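Local coordinates for putative amidohydrolase/peptidase (Burkholderia cenocepacia, PDB 4WJB), which probably hydrolyses carbon-nitrogen bonds other than peptide bonds, as a zinc-dependent amidohydrolase of the peptidase M20 family, at residues 224-229 with 299-304; 63-68 with 118-123. All coordinates share one frame; numbering follows the deposited sequence.

In the fold
The two contacts lie on opposite sides of the chain's centre, about 40 Å apart between centres, and share no helix or strand. Contact 1 is a buried pairing of two antiparallel strands, 217-234 and 289-302, in the region assigned to M20 dimerisation; one of its faces reaches the second subunit and a sulfate ion. Contact 2 is smaller, only partly buried and away from the annotated metal sites. It brings the end of helix 49-64 against helix 109-124, without touching the other chain. Their chemistry differs accordingly: contact 1 combines regular backbone bonding with a buried arginine-glutamate pair and stacked polar groups, whereas contact 2 relies on small apolar side chains and one asparagine-to-backbone hydrogen bond.

Contact 1: 224-229 with 299-304. With SO4 (sulfate ion), chain G.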
# COMPACT_ATOMS: atom_id res chain seq x y z
N GLN A 224 -9.26 -25.18 8.44
CA GLN A 224 -9.49 -23.88 9.07
C GLN A 224 -10.79 -23.20 8.67
O GLN A 224 -11.21 -23.25 7.51
CB GLN A 224 -8.34 -22.92 8.74
CG GLN A 224 -7.03 -23.22 9.44
CD GLN A 224 -5.86 -22.54 8.77
OE1 GLN A 224 -5.95 -22.13 7.61
NE2 GLN A 224 -4.76 -22.41 9.49
N GLY A 225 -11.42 -22.54 9.64
CA GLY A 225 -12.48 -21.59 9.34
C GLY A 225 -11.83 -20.30 8.90
O GLY A 225 -10.65 -20.08 9.18
N GLN A 226 -12.58 -19.45 8.20
CA GLN A 226 -12.04 -18.19 7.69
C GLN A 226 -13.05 -17.05 7.83
O GLN A 226 -14.24 -17.24 7.60
CB GLN A 226 -11.64 -18.31 6.22
CG GLN A 226 -10.63 -19.39 5.91
CD GLN A 226 -10.30 -19.46 4.43
OE1 GLN A 226 -10.13 -18.43 3.78
NE2 GLN A 226 -10.20 -20.68 3.91
N ARG A 227 -12.55 -15.87 8.20
CA ARG A 227 -13.33 -14.64 8.12
C ARG A 227 -12.50 -13.56 7.42
O ARG A 227 -11.39 -13.25 7.86
CB ARG A 227 -13.74 -14.15 9.52
CG ARG A 227 -14.30 -15.22 10.43
CD ARG A 227 -15.82 -15.18 10.51
NE ARG A 227 -16.34 -16.30 11.30
CZ ARG A 227 -16.80 -16.20 12.54
NH1 ARG A 227 -16.84 -15.02 13.16
NH2 ARG A 227 -17.24 -17.28 13.17
N TRP A 228 -13.02 -13.01 6.33
CA TRP A 228 -12.31 -11.97 5.58
C TRP A 228 -12.99 -10.62 5.75
O TRP A 228 -14.22 -10.55 5.80
CB TRP A 228 -12.23 -12.31 4.09
CG TRP A 228 -11.45 -13.55 3.75
CD1 TRP A 228 -11.07 -14.55 4.60
CD2 TRP A 228 -10.96 -13.92 2.45
NE1 TRP A 228 -10.38 -15.52 3.91
CE2 TRP A 228 -10.29 -15.15 2.60
CE3 TRP A 228 -11.01 -13.32 1.19
CZ2 TRP A 228 -9.68 -15.80 1.52
CZ3 TRP A 228 -10.40 -13.96 0.12
CH2 TRP A 228 -9.75 -15.20 0.30
N TYR A 229 -12.19 -9.56 5.81
CA TYR A 229 -12.71 -8.21 6.00
C TYR A 229 -12.06 -7.21 5.04
O TYR A 229 -10.94 -7.41 4.57
CB TYR A 229 -12.47 -7.72 7.43
CG TYR A 229 -13.01 -8.62 8.51
CD1 TYR A 229 -12.28 -9.71 8.96
CD2 TYR A 229 -14.24 -8.38 9.11
CE1 TYR A 229 -12.76 -10.55 9.95
CE2 TYR A 229 -14.74 -9.20 10.10
CZ TYR A 229 -13.98 -10.28 10.52
OH TYR A 229 -14.45 -11.12 11.50
N GLU A 299 -7.72 -10.95 7.28
CA GLU A 299 -8.29 -12.29 7.29
C GLU A 299 -7.87 -13.04 8.55
O GLU A 299 -6.72 -12.96 8.99
CB GLU A 299 -7.92 -13.07 6.02
CG GLU A 299 -6.45 -13.36 5.82
CD GLU A 299 -6.21 -14.71 5.16
OE1 GLU A 299 -6.55 -14.89 3.97
OE2 GLU A 299 -5.70 -15.62 5.85
N PHE A 300 -8.84 -13.71 9.16
CA PHE A 300 -8.61 -14.59 10.30
C PHE A 300 -8.81 -16.03 9.87
O PHE A 300 -9.74 -16.32 9.11
CB PHE A 300 -9.56 -14.26 11.46
CG PHE A 300 -9.34 -12.92 12.09
CD1 PHE A 300 -8.06 -12.49 12.42
CD2 PHE A 300 -10.41 -12.08 12.36
CE1 PHE A 300 -7.85 -11.26 13.01
CE2 PHE A 300 -10.21 -10.84 12.95
CZ PHE A 300 -8.93 -10.43 13.27
N ARG A 301 -7.96 -16.93 10.34
CA ARG A 301 -8.18 -18.36 10.12
C ARG A 301 -7.92 -19.13 11.41
O ARG A 301 -6.93 -18.88 12.10
CB ARG A 301 -7.29 -18.89 8.99
CG ARG A 301 -7.47 -18.14 7.67
CD ARG A 301 -6.90 -18.91 6.49
NE ARG A 301 -6.76 -18.03 5.33
CZ ARG A 301 -6.70 -18.46 4.08
NH1 ARG A 301 -6.78 -19.76 3.81
NH2 ARG A 301 -6.58 -17.60 3.08
N HIS A 302 -8.81 -20.08 11.71
CA HIS A 302 -8.74 -20.86 12.95
C HIS A 302 -9.72 -22.03 12.88
O HIS A 302 -10.80 -21.90 12.31
CB HIS A 302 -9.07 -19.98 14.16
CG HIS A 302 -8.62 -20.56 15.47
ND1 HIS A 302 -9.38 -21.45 16.20
CD2 HIS A 302 -7.48 -20.37 16.18
CE1 HIS A 302 -8.73 -21.78 17.30
NE2 HIS A 302 -7.58 -21.14 17.32
N PRO A 303 -9.35 -23.18 13.46
CA PRO A 303 -10.23 -24.35 13.43
C PRO A 303 -11.45 -24.22 14.34
O PRO A 303 -12.35 -25.07 14.28
CB PRO A 303 -9.32 -25.48 13.93
CG PRO A 303 -8.30 -24.79 14.78
CD PRO A 303 -8.04 -23.48 14.07
N ASP A 304 -11.49 -23.19 15.18
CA ASP A 304 -12.57 -23.02 16.15
C ASP A 304 -13.40 -21.78 15.81
O ASP A 304 -12.88 -20.66 15.81
CB ASP A 304 -12.00 -22.91 17.57
CG ASP A 304 -13.08 -22.97 18.65
OD1 ASP A 304 -14.26 -22.69 18.37
OD2 ASP A 304 -12.72 -23.29 19.80
S SO4 G . -6.97 -19.82 0.18
O1 SO4 G . -6.10 -18.65 0.30
O2 SO4 G . -8.20 -19.59 0.93
O3 SO4 G . -7.30 -20.05 -1.22
O4 SO4 G . -6.29 -21.00 0.71
O HOH W 1 -7.29 -22.14 5.27
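Gly225 and Arg227 pair with His302 and Phe300 as antiparallel hydrogen-bonded pairs, the strand segments running at 172°, with Arg227 N to Phe300 O at 3.0 Å and Phe300 N to Arg227 O at 2.9 Å. On the face of Gln226, Trp228, Glu299 and Arg301, the Gln226 amide stacks almost parallel on the guanidinium of Arg301, its OE1 over the centre, 3.4 Å from CZ. Trp228 NE1 donates to a lone pair of the same OE1 (2.9 Å), which helps to set the amide's rotation. Glu299 grips Arg301 side-on, OE2 to NE at 2.7 Å and OE1 to NH2 at 2.9 Å, while Glu299 CB lies over the five-membered ring of Trp228. Beyond this pair, Arg301 NH2 reaches sulfate O1 at 3.0 Å, and a water bridges Arg301 NH1 to Gln224 OE1; Gln224 NE2 donates to Gly241 O of the second subunit. The sulfate probably came from the crystallisation liquor; His239 and Asn288 of the second subunit also bind it. On the other face, Tyr229 CE1 meets Phe300 CD2 at 3.7 Å, and NH2 of Arg227 forms salt bridges with Asp305 and Asp309. Helix 305-326 covers this face, and strands 329-342 and 274-283 flank the pair on its two outer edges.

Contact 2: 63-68 with 118-123; sequences REAGCT and VVRALN
Asn123 presents the edge of its side-chain amide to the carbonyl of Ala65, whose O lies only 10° out of the amide plane, on the side of ND2. The N-H used is the one nearer OD1; it gives a bond of 2.8 Å from Asn123 ND2 to Ala65 O, bent to 150° at the hydrogen and tilted from the carbonyl plane. Ala65 CB also approaches this edge, 3.9 Å from Asn123 ND2, while OD1 accepts from Arg81 NE, so both polar atoms of the amide are engaged and its orientation is set. The CG methylene of Arg120 stands 4.4 Å from Ala65 CB, while the charged end forms a cation-pi contact with Trp61.

Next to the amide the contact is apolar. With CG1 of Val119 anti to the backbone N (chi1 166°), this methyl points toward both Ala65 CB, at 4.0 Å, and Cys67 SG, at 3.7 Å, and touches each. Helix 49-64 ends here in a Schellman motif, with Gly66, at positive phi, as its C-prime residue and Gly66 N bonded to Arg63 O.

Across the two segments, the turn after helix 49-64 thus meets helix 109-124 through one hydrogen bond beside a small apolar patch, with the Arg120-Trp61 contact as a further tie. Glu64 OE1 and Arg120 NH2 are 5.5 Å apart, too far for a salt bridge, so any charge attraction between them is probably modest.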
# COMPACT_ATOMS: atom_id res chain seq x y z
N ARG A 63 -6.87 -51.48 -12.76
CA ARG A 63 -7.44 -52.70 -13.32
C ARG A 63 -6.46 -53.85 -13.21
O ARG A 63 -6.84 -54.97 -12.85
CB ARG A 63 -7.85 -52.47 -14.78
CG ARG A 63 -9.14 -51.67 -14.93
CD ARG A 63 -9.37 -51.24 -16.37
NE ARG A 63 -10.69 -50.65 -16.56
CZ ARG A 63 -11.04 -49.95 -17.64
NH1 ARG A 63 -10.17 -49.75 -18.61
NH2 ARG A 63 -12.27 -49.46 -17.74
N GLU A 64 -5.19 -53.58 -13.50
CA GLU A 64 -4.14 -54.59 -13.37
C GLU A 64 -4.02 -55.08 -11.92
O GLU A 64 -3.58 -56.20 -11.68
CB GLU A 64 -2.80 -54.03 -13.85
CG GLU A 64 -2.74 -53.82 -15.36
CD GLU A 64 -1.51 -53.04 -15.81
OE1 GLU A 64 -0.68 -52.69 -14.95
OE2 GLU A 64 -1.39 -52.78 -17.02
N ALA A 65 -4.43 -54.23 -10.98
CA ALA A 65 -4.44 -54.60 -9.57
C ALA A 65 -5.79 -55.17 -9.14
O ALA A 65 -6.07 -55.31 -7.95
CB ALA A 65 -4.08 -53.40 -8.71
N GLY A 66 -6.64 -55.48 -10.12
CA GLY A 66 -7.88 -56.19 -9.87
C GLY A 66 -9.07 -55.33 -9.47
O GLY A 66 -10.10 -55.85 -9.05
N CYS A 67 -8.94 -54.01 -9.60
CA CYS A 67 -10.04 -53.11 -9.26
C CYS A 67 -11.07 -52.99 -10.37
O CYS A 67 -10.74 -53.10 -11.55
CB CYS A 67 -9.51 -51.71 -8.92
SG CYS A 67 -8.47 -51.64 -7.46
N THR A 68 -12.32 -52.75 -9.99
CA THR A 68 -13.35 -52.37 -10.94
C THR A 68 -13.44 -50.84 -10.99
O THR A 68 -13.72 -50.20 -9.97
CB THR A 68 -14.72 -52.96 -10.58
OG1 THR A 68 -14.63 -54.40 -10.57
CG2 THR A 68 -15.77 -52.53 -11.59
N VAL A 118 -1.93 -48.79 -1.55
CA VAL A 118 -2.71 -49.48 -0.52
C VAL A 118 -3.38 -50.72 -1.11
O VAL A 118 -3.35 -51.80 -0.51
CB VAL A 118 -3.77 -48.55 0.12
CG1 VAL A 118 -4.79 -49.35 0.92
CG2 VAL A 118 -3.09 -47.52 1.01
N VAL A 119 -3.96 -50.56 -2.30
CA VAL A 119 -4.60 -51.68 -2.98
C VAL A 119 -3.58 -52.77 -3.30
O VAL A 119 -3.80 -53.95 -3.00
CB VAL A 119 -5.30 -51.23 -4.27
CG1 VAL A 119 -5.67 -52.45 -5.14
CG2 VAL A 119 -6.53 -50.42 -3.94
N ARG A 120 -2.46 -52.37 -3.90
CA ARG A 120 -1.39 -53.31 -4.22
C ARG A 120 -0.86 -54.03 -2.99
O ARG A 120 -0.58 -55.23 -3.04
CB ARG A 120 -0.25 -52.59 -4.93
CG ARG A 120 -0.58 -52.16 -6.35
CD ARG A 120 0.52 -51.26 -6.91
NE ARG A 120 0.34 -51.01 -8.34
CZ ARG A 120 1.15 -50.25 -9.07
NH1 ARG A 120 2.20 -49.66 -8.50
NH2 ARG A 120 0.91 -50.08 -10.36
N ALA A 121 -0.73 -53.31 -1.88
CA ALA A 121 -0.20 -53.89 -0.64
C ALA A 121 -1.17 -54.90 -0.04
O ALA A 121 -0.76 -55.94 0.47
CB ALA A 121 0.12 -52.80 0.37
N LEU A 122 -2.46 -54.59 -0.10
CA LEU A 122 -3.49 -55.52 0.35
C LEU A 122 -3.48 -56.78 -0.52
O LEU A 122 -3.65 -57.89 -0.01
CB LEU A 122 -4.86 -54.85 0.33
CG LEU A 122 -5.09 -53.78 1.40
CD1 LEU A 122 -6.39 -53.03 1.16
CD2 LEU A 122 -5.08 -54.42 2.79
N ASN A 123 -3.27 -56.61 -1.82
CA ASN A 123 -3.16 -57.74 -2.74
C ASN A 123 -1.97 -58.64 -2.40
O ASN A 123 -2.10 -59.86 -2.35
CB ASN A 123 -3.03 -57.25 -4.19
CG ASN A 123 -4.34 -56.72 -4.75
OD1 ASN A 123 -5.41 -56.87 -4.15
ND2 ASN A 123 -4.26 -56.12 -5.93